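Local atomic coordinates of DUTPase (Staphylococcus phage 11, PDB entry 4GV8), a protein that hydrolyses dUTP to dUMP and pyrophosphate as a jelly-roll trimer and probably has a second, moonlighting role. Residues Leu37-Lys42 with Ile92-Ile97; Gly106-Lys111 with Gly124-Asn129. All blocks are in the same frame, centred on the assembly; numbering follows the deposited sequence.

Contact 1: Leu37-Lys42 with Ile92-Ile97. With MG (magnesium ion), chain H.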
loop_
_atom_site.group_PDB
_atom_site.type_symbol
_atom_site.label_atom_id
_atom_site.label_comp_id
_atom_site.label_asym_id
_atom_site.label_seq_id
_atom_site.Cartn_x
_atom_site.Cartn_y
_atom_site.Cartn_z
ATOM N N LEU B 37 -13.843 -15.605 -4.119
ATOM C CA LEU B 37 -12.898 -15.322 -3.046
ATOM C C LEU B 37 -13.674 -15.037 -1.738
ATOM O O LEU B 37 -14.348 -14.005 -1.590
ATOM C CB LEU B 37 -11.989 -14.146 -3.455
ATOM C CG LEU B 37 -10.596 -14.025 -2.794
ATOM C CD1 LEU B 37 -9.741 -15.272 -3.123
ATOM C CD2 LEU B 37 -9.915 -12.725 -3.254
ATOM N N GLU B 38 -13.565 -15.965 -0.792
ATOM C CA GLU B 38 -14.333 -15.909 0.443
ATOM C C GLU B 38 -13.513 -15.185 1.523
ATOM O O GLU B 38 -12.307 -14.980 1.358
ATOM C CB GLU B 38 -14.702 -17.343 0.851
ATOM C CG GLU B 38 -15.464 -18.091 -0.249
ATOM C CD GLU B 38 -16.667 -18.908 0.235
ATOM O OE1 GLU B 38 -16.849 -19.063 1.463
ATOM O OE2 GLU B 38 -17.440 -19.394 -0.648
ATOM N N PRO B 39 -14.164 -14.764 2.621
ATOM C CA PRO B 39 -13.434 -14.024 3.657
ATOM C C PRO B 39 -12.130 -14.680 4.066
ATOM O O PRO B 39 -12.041 -15.922 4.286
ATOM C CB PRO B 39 -14.410 -13.977 4.821
ATOM C CG PRO B 39 -15.767 -14.064 4.176
ATOM C CD PRO B 39 -15.604 -14.879 2.939
ATOM N N GLN B 40 -11.120 -13.818 4.099
ATOM C CA GLN B 40 -9.766 -14.119 4.503
ATOM C C GLN B 40 -8.934 -14.840 3.428
ATOM O O GLN B 40 -7.752 -15.062 3.656
ATOM C CB GLN B 40 -9.751 -14.824 5.861
ATOM C CG GLN B 40 -10.131 -13.907 7.009
ATOM C CD GLN B 40 -9.286 -12.642 6.988
ATOM O OE1 GLN B 40 -8.095 -12.690 7.257
ATOM N NE2 GLN B 40 -9.904 -11.503 6.660
ATOM N N GLU B 41 -9.540 -15.150 2.275
ATOM C CA GLU B 41 -8.831 -15.835 1.143
ATOM C C GLU B 41 -7.955 -14.918 0.308
ATOM O O GLU B 41 -8.239 -13.731 0.167
ATOM C CB GLU B 41 -9.821 -16.587 0.226
ATOM C CG GLU B 41 -10.504 -17.724 1.005
ATOM C CD GLU B 41 -11.348 -18.640 0.156
ATOM O OE1 GLU B 41 -11.763 -18.215 -0.931
ATOM O OE2 GLU B 41 -11.663 -19.770 0.622
ATOM N N LYS B 42 -6.886 -15.502 -0.228
ATOM C CA LYS B 42 -5.850 -14.810 -1.008
ATOM C C LYS B 42 -5.739 -15.503 -2.383
ATOM O O LYS B 42 -5.919 -16.688 -2.499
ATOM C CB LYS B 42 -4.493 -14.864 -0.286
ATOM C CG LYS B 42 -4.459 -14.051 1.012
ATOM C CD LYS B 42 -3.243 -14.336 1.849
ATOM C CE LYS B 42 -1.956 -14.101 1.052
ATOM N NZ LYS B 42 -1.682 -12.648 0.807
ATOM N N ILE B 92 -4.230 -10.126 -4.359
ATOM C CA ILE B 92 -5.529 -9.801 -3.706
ATOM C C ILE B 92 -5.794 -10.676 -2.487
ATOM O O ILE B 92 -5.273 -11.779 -2.399
ATOM C CB ILE B 92 -6.677 -9.825 -4.739
ATOM C CG1 ILE B 92 -7.762 -8.820 -4.385
ATOM C CG2 ILE B 92 -7.264 -11.221 -5.006
ATOM C CD1 ILE B 92 -8.618 -8.513 -5.586
ATOM N N LYS B 93 -6.496 -10.102 -1.496
ATOM C CA LYS B 93 -7.033 -10.765 -0.328
ATOM C C LYS B 93 -8.475 -10.248 -0.130
ATOM O O LYS B 93 -8.754 -9.046 -0.304
ATOM C CB LYS B 93 -6.219 -10.428 0.926
ATOM C CG LYS B 93 -6.830 -11.019 2.189
ATOM C CD LYS B 93 -5.918 -10.890 3.375
ATOM C CE LYS B 93 -6.532 -11.538 4.605
ATOM N NZ LYS B 93 -5.863 -11.240 5.903
ATOM N N ASN B 94 -9.390 -11.134 0.235
ATOM C CA ASN B 94 -10.655 -10.701 0.810
ATOM C C ASN B 94 -10.405 -10.575 2.295
ATOM O O ASN B 94 -10.281 -11.610 2.988
ATOM C CB ASN B 94 -11.751 -11.717 0.484
ATOM C CG ASN B 94 -13.115 -11.313 1.013
ATOM O OD1 ASN B 94 -13.199 -10.374 1.780
ATOM N ND2 ASN B 94 -14.183 -12.109 0.680
ATOM N N ASP B 95 -10.276 -9.328 2.785
ATOM C CA ASP B 95 -9.988 -9.094 4.214
ATOM C C ASP B 95 -11.250 -8.982 5.135
ATOM O O ASP B 95 -11.150 -8.576 6.321
ATOM C CB ASP B 95 -9.058 -7.890 4.437
ATOM C CG ASP B 95 -8.346 -8.001 5.741
ATOM O OD1 ASP B 95 -8.135 -9.169 6.166
ATOM O OD2 ASP B 95 -8.016 -6.995 6.369
ATOM N N ALA B 96 -12.423 -9.362 4.610
ATOM C CA ALA B 96 -13.613 -9.538 5.474
ATOM C C ALA B 96 -13.350 -10.672 6.454
ATOM O O ALA B 96 -12.565 -11.608 6.174
ATOM C CB ALA B 96 -14.902 -9.792 4.682
ATOM N N ILE B 97 -13.932 -10.520 7.650
ATOM C CA ILE B 97 -13.835 -11.509 8.717
ATOM C C ILE B 97 -14.797 -12.654 8.355
ATOM O O ILE B 97 -15.867 -12.433 7.765
ATOM C CB ILE B 97 -14.171 -10.912 10.131
ATOM C CG1 ILE B 97 -13.070 -9.978 10.613
ATOM C CG2 ILE B 97 -14.328 -12.015 11.178
ATOM C CD1 ILE B 97 -11.685 -10.573 10.568
HETATM MG MG MG H . -7.246 -8.065 8.444
HETATM O O HOH W 1 -7.158 -10.526 8.865
HETATM O O HOH W 2 -2.628 -12.439 -1.730
HETATM O O HOH W 3 -9.584 -8.682 8.590
HETATM O O HOH W 4 -7.577 -8.048 10.983
#

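Contact 2: Gly106-Lys111 with Gly124-Asn129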
loop_
_atom_site.group_PDB
_atom_site.type_symbol
_atom_site.label_atom_id
_atom_site.label_comp_id
_atom_site.label_asym_id
_atom_site.label_seq_id
_atom_site.Cartn_x
_atom_site.Cartn_y
_atom_site.Cartn_z
ATOM N N GLY B 106 -26.761 -14.926 -2.744
ATOM C CA GLY B 106 -25.992 -13.979 -3.531
ATOM C C GLY B 106 -24.511 -13.904 -3.165
ATOM O O GLY B 106 -24.101 -14.379 -2.112
ATOM N N VAL B 107 -23.729 -13.320 -4.072
ATOM C CA VAL B 107 -22.313 -12.983 -3.889
ATOM C C VAL B 107 -22.137 -11.496 -4.211
ATOM O O VAL B 107 -22.885 -10.921 -4.997
ATOM C CB VAL B 107 -21.342 -13.751 -4.851
ATOM C CG1 VAL B 107 -21.162 -15.190 -4.429
ATOM C CG2 VAL B 107 -21.801 -13.676 -6.312
ATOM N N PHE B 108 -21.112 -10.902 -3.626
ATOM C CA PHE B 108 -20.724 -9.546 -3.945
ATOM C C PHE B 108 -19.813 -9.539 -5.153
ATOM O O PHE B 108 -18.995 -10.470 -5.379
ATOM C CB PHE B 108 -20.038 -8.906 -2.768
ATOM C CG PHE B 108 -20.965 -8.649 -1.595
ATOM C CD1 PHE B 108 -20.841 -9.374 -0.418
ATOM C CD2 PHE B 108 -21.941 -7.686 -1.680
ATOM C CE1 PHE B 108 -21.698 -9.123 0.648
ATOM C CE2 PHE B 108 -22.777 -7.404 -0.605
ATOM C CZ PHE B 108 -22.661 -8.137 0.555
ATOM N N ASP B 109 -19.989 -8.482 -5.936
ATOM C CA ASP B 109 -19.057 -8.121 -6.975
ATOM C C ASP B 109 -18.204 -6.900 -6.553
ATOM O O ASP B 109 -18.328 -6.368 -5.410
ATOM C CB ASP B 109 -19.799 -7.893 -8.305
ATOM C CG ASP B 109 -20.795 -6.730 -8.266
ATOM O OD1 ASP B 109 -20.614 -5.705 -7.531
ATOM O OD2 ASP B 109 -21.757 -6.870 -9.036
ATOM N N ILE B 110 -17.323 -6.499 -7.475
ATOM C CA ILE B 110 -16.331 -5.450 -7.218
ATOM C C ILE B 110 -16.955 -4.030 -7.162
ATOM O O ILE B 110 -16.283 -3.119 -6.763
ATOM C CB ILE B 110 -15.131 -5.491 -8.233
ATOM C CG1 ILE B 110 -15.589 -5.131 -9.671
ATOM C CG2 ILE B 110 -14.423 -6.825 -8.154
ATOM C CD1 ILE B 110 -14.526 -4.543 -10.602
ATOM N N LYS B 111 -18.224 -3.856 -7.554
ATOM C CA LYS B 111 -18.996 -2.598 -7.325
ATOM C C LYS B 111 -19.662 -2.562 -5.914
ATOM O O LYS B 111 -20.355 -1.583 -5.536
ATOM C CB LYS B 111 -20.059 -2.424 -8.452
ATOM N N GLY B 124 -20.129 -12.371 2.655
ATOM C CA GLY B 124 -18.815 -11.690 2.588
ATOM C C GLY B 124 -17.907 -12.223 1.465
ATOM O O GLY B 124 -16.788 -11.715 1.226
ATOM N N THR B 125 -18.397 -13.262 0.783
ATOM C CA THR B 125 -17.750 -13.829 -0.395
ATOM C C THR B 125 -17.981 -12.887 -1.583
ATOM O O THR B 125 -19.093 -12.343 -1.752
ATOM C CB THR B 125 -18.337 -15.252 -0.720
ATOM O OG1 THR B 125 -17.986 -16.163 0.316
ATOM C CG2 THR B 125 -17.808 -15.760 -2.061
ATOM N N TYR B 126 -16.926 -12.686 -2.380
ATOM C CA TYR B 126 -16.950 -11.923 -3.654
ATOM C C TYR B 126 -16.764 -12.862 -4.840
ATOM O O TYR B 126 -16.045 -13.876 -4.745
ATOM C CB TYR B 126 -15.820 -10.868 -3.703
ATOM C CG TYR B 126 -16.119 -9.704 -2.790
ATOM C CD1 TYR B 126 -16.711 -8.547 -3.286
ATOM C CD2 TYR B 126 -15.870 -9.795 -1.474
ATOM C CE1 TYR B 126 -17.010 -7.489 -2.479
ATOM C CE2 TYR B 126 -16.188 -8.768 -0.613
ATOM C CZ TYR B 126 -16.772 -7.616 -1.115
ATOM O OH TYR B 126 -17.047 -6.583 -0.274
ATOM N N GLN B 127 -17.426 -12.546 -5.955
ATOM C CA GLN B 127 -17.041 -13.148 -7.220
ATOM C C GLN B 127 -16.433 -12.067 -8.160
ATOM O O GLN B 127 -17.041 -11.030 -8.464
ATOM C CB GLN B 127 -18.187 -13.881 -7.899
ATOM C CG GLN B 127 -17.688 -14.709 -9.099
ATOM C CD GLN B 127 -18.767 -15.592 -9.601
ATOM O OE1 GLN B 127 -19.273 -16.411 -8.847
ATOM N NE2 GLN B 127 -19.197 -15.381 -10.856
ATOM N N ILE B 128 -15.173 -12.287 -8.483
ATOM C CA ILE B 128 -14.435 -11.487 -9.449
ATOM C C ILE B 128 -14.689 -12.221 -10.780
ATOM O O ILE B 128 -14.565 -13.456 -10.884
ATOM C CB ILE B 128 -12.913 -11.498 -9.122
ATOM C CG1 ILE B 128 -12.663 -10.782 -7.792
ATOM C CG2 ILE B 128 -12.061 -10.929 -10.262
ATOM C CD1 ILE B 128 -11.473 -11.336 -7.059
ATOM N N ASN B 129 -15.105 -11.460 -11.754
ATOM C CA ASN B 129 -15.461 -11.989 -13.058
ATOM C C ASN B 129 -14.465 -11.531 -14.064
ATOM O O ASN B 129 -13.951 -10.392 -14.014
ATOM C CB ASN B 129 -16.866 -11.549 -13.439
ATOM C CG ASN B 129 -17.893 -12.132 -12.504
ATOM O OD1 ASN B 129 -17.952 -13.350 -12.322
ATOM N ND2 ASN B 129 -18.629 -11.277 -11.836
HETATM O O HOH W 5 -17.128 -8.704 -9.594
#

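Contact 1: Leu37-Lys42 with Ile92-Ile97
Gln40 reaches across to three residues of 92-97 with its terminal amide. Although its CB points away from that segment, the chain bends at chi2 (-52°) and brings the amide back over the loop. NE2 gives one N-H to Ala96 O at 2.7 Å and the other to Asp95 OD1 at 3.0 Å. Both acceptors lie close to the amide plane, which fixes the rotation of the group, whose plane is turned 50° from the Asp95 carboxylate. Gln40 OE1 in turn accepts from Lys93 NZ at 3.0 Å. Lys93, extended beyond CG, also forms salt bridges with Asp95 of the second subunit and with Asp95 OD1 of its own chain, approaching the latter carboxylate from the face opposite Gln40 NE2.

Asn94 points toward 37-42 and donates from ND2 to Leu37 O at 3.0 Å, above that carbonyl plane; ND2 also bonds Gly124 O. Its OD1 accepts from Ala96 N, an Asx turn that shapes the chain after strand 89-94. The type II turn Glu38-Glu41 is pinned by Gln40 N to Asn94 O and by Asn94 N to Glu41 O (2.8 Å). Just before the turn in sequence, Leu37 CD2 packs on Ile92 CG2 at 3.5 Å.

Asp95 OD2 binds magnesium at 2.5 Å, and Asp95 of the second and third subunits binds the same ion. With Lys93 of the third subunit also bonded to OD2, the carboxylate is probably held anionic, and Gln40 probably helps to orient it.

Contact 2: Gly106-Lys111 with Gly124-Asn129
This contact is a single backbone bridge between strands 106-108 and 126-128, at a place where two small two-stranded sheets of the fold meet: 106-108 pairs with 114-117, and 126-128 pairs with 35-37. The strand axes come within 4.9 Å but make an angle of 66°, so the strands diverge after Phe108 and Tyr126, whose CA atoms are 4.5 Å apart. Two hydrogen bonds make the bridge. Phe108 N donates to Thr125 O at 3.1 Å, in the carbonyl plane, and Gln127 N donates to Phe108 O at 2.7 Å.

Side chains close round this point. Phe108 CB sits over one face of the Tyr126 ring, 3.7 Å from its centroid, a CH-pi contact. The two rings themselves are oblique, with planes 36° apart. A chi1 of -68° swings the Phe108 ring back beside its backbone N, where its edge meets Thr125 O and Gly124 N. Asp109 O meets the edge of the Tyr126 ring, and Tyr126 OH bonds His72 N. Val107 CG2 touches Gln127 CB at 4.0 Å.

Beyond the bridge, a water accepts from Ile110 N and donates to Gln127 O at 2.6 Å, joining the backbones where they separate. With direct backbone pairing confined to one bridge, the crossing of the strands probably depends on the Phe108-Tyr126 contact and the water as well.

How the contacts relate
The centres of contacts 1 and 2 are 11 Å apart, on the same side of the chain's centre, and they follow one another along the sequence: contact 1 closes at Ile97 before contact 2 opens at Gly106. Strand 126-128 joins them by pairing with strand 35-37, where Leu37 N lies 2.9 Å from Tyr126 O. Asn94 ND2, 2.7 Å from Gly124 O, makes a second link. Contact 1 lies at the end of strand 89-94, where Asp95 just beyond it binds the magnesium shared by the three subunits, whereas no other subunit touches the segments of contact 2. Together they link the trimer interface, through strands 35-37 and 126-128, to strand 106-108.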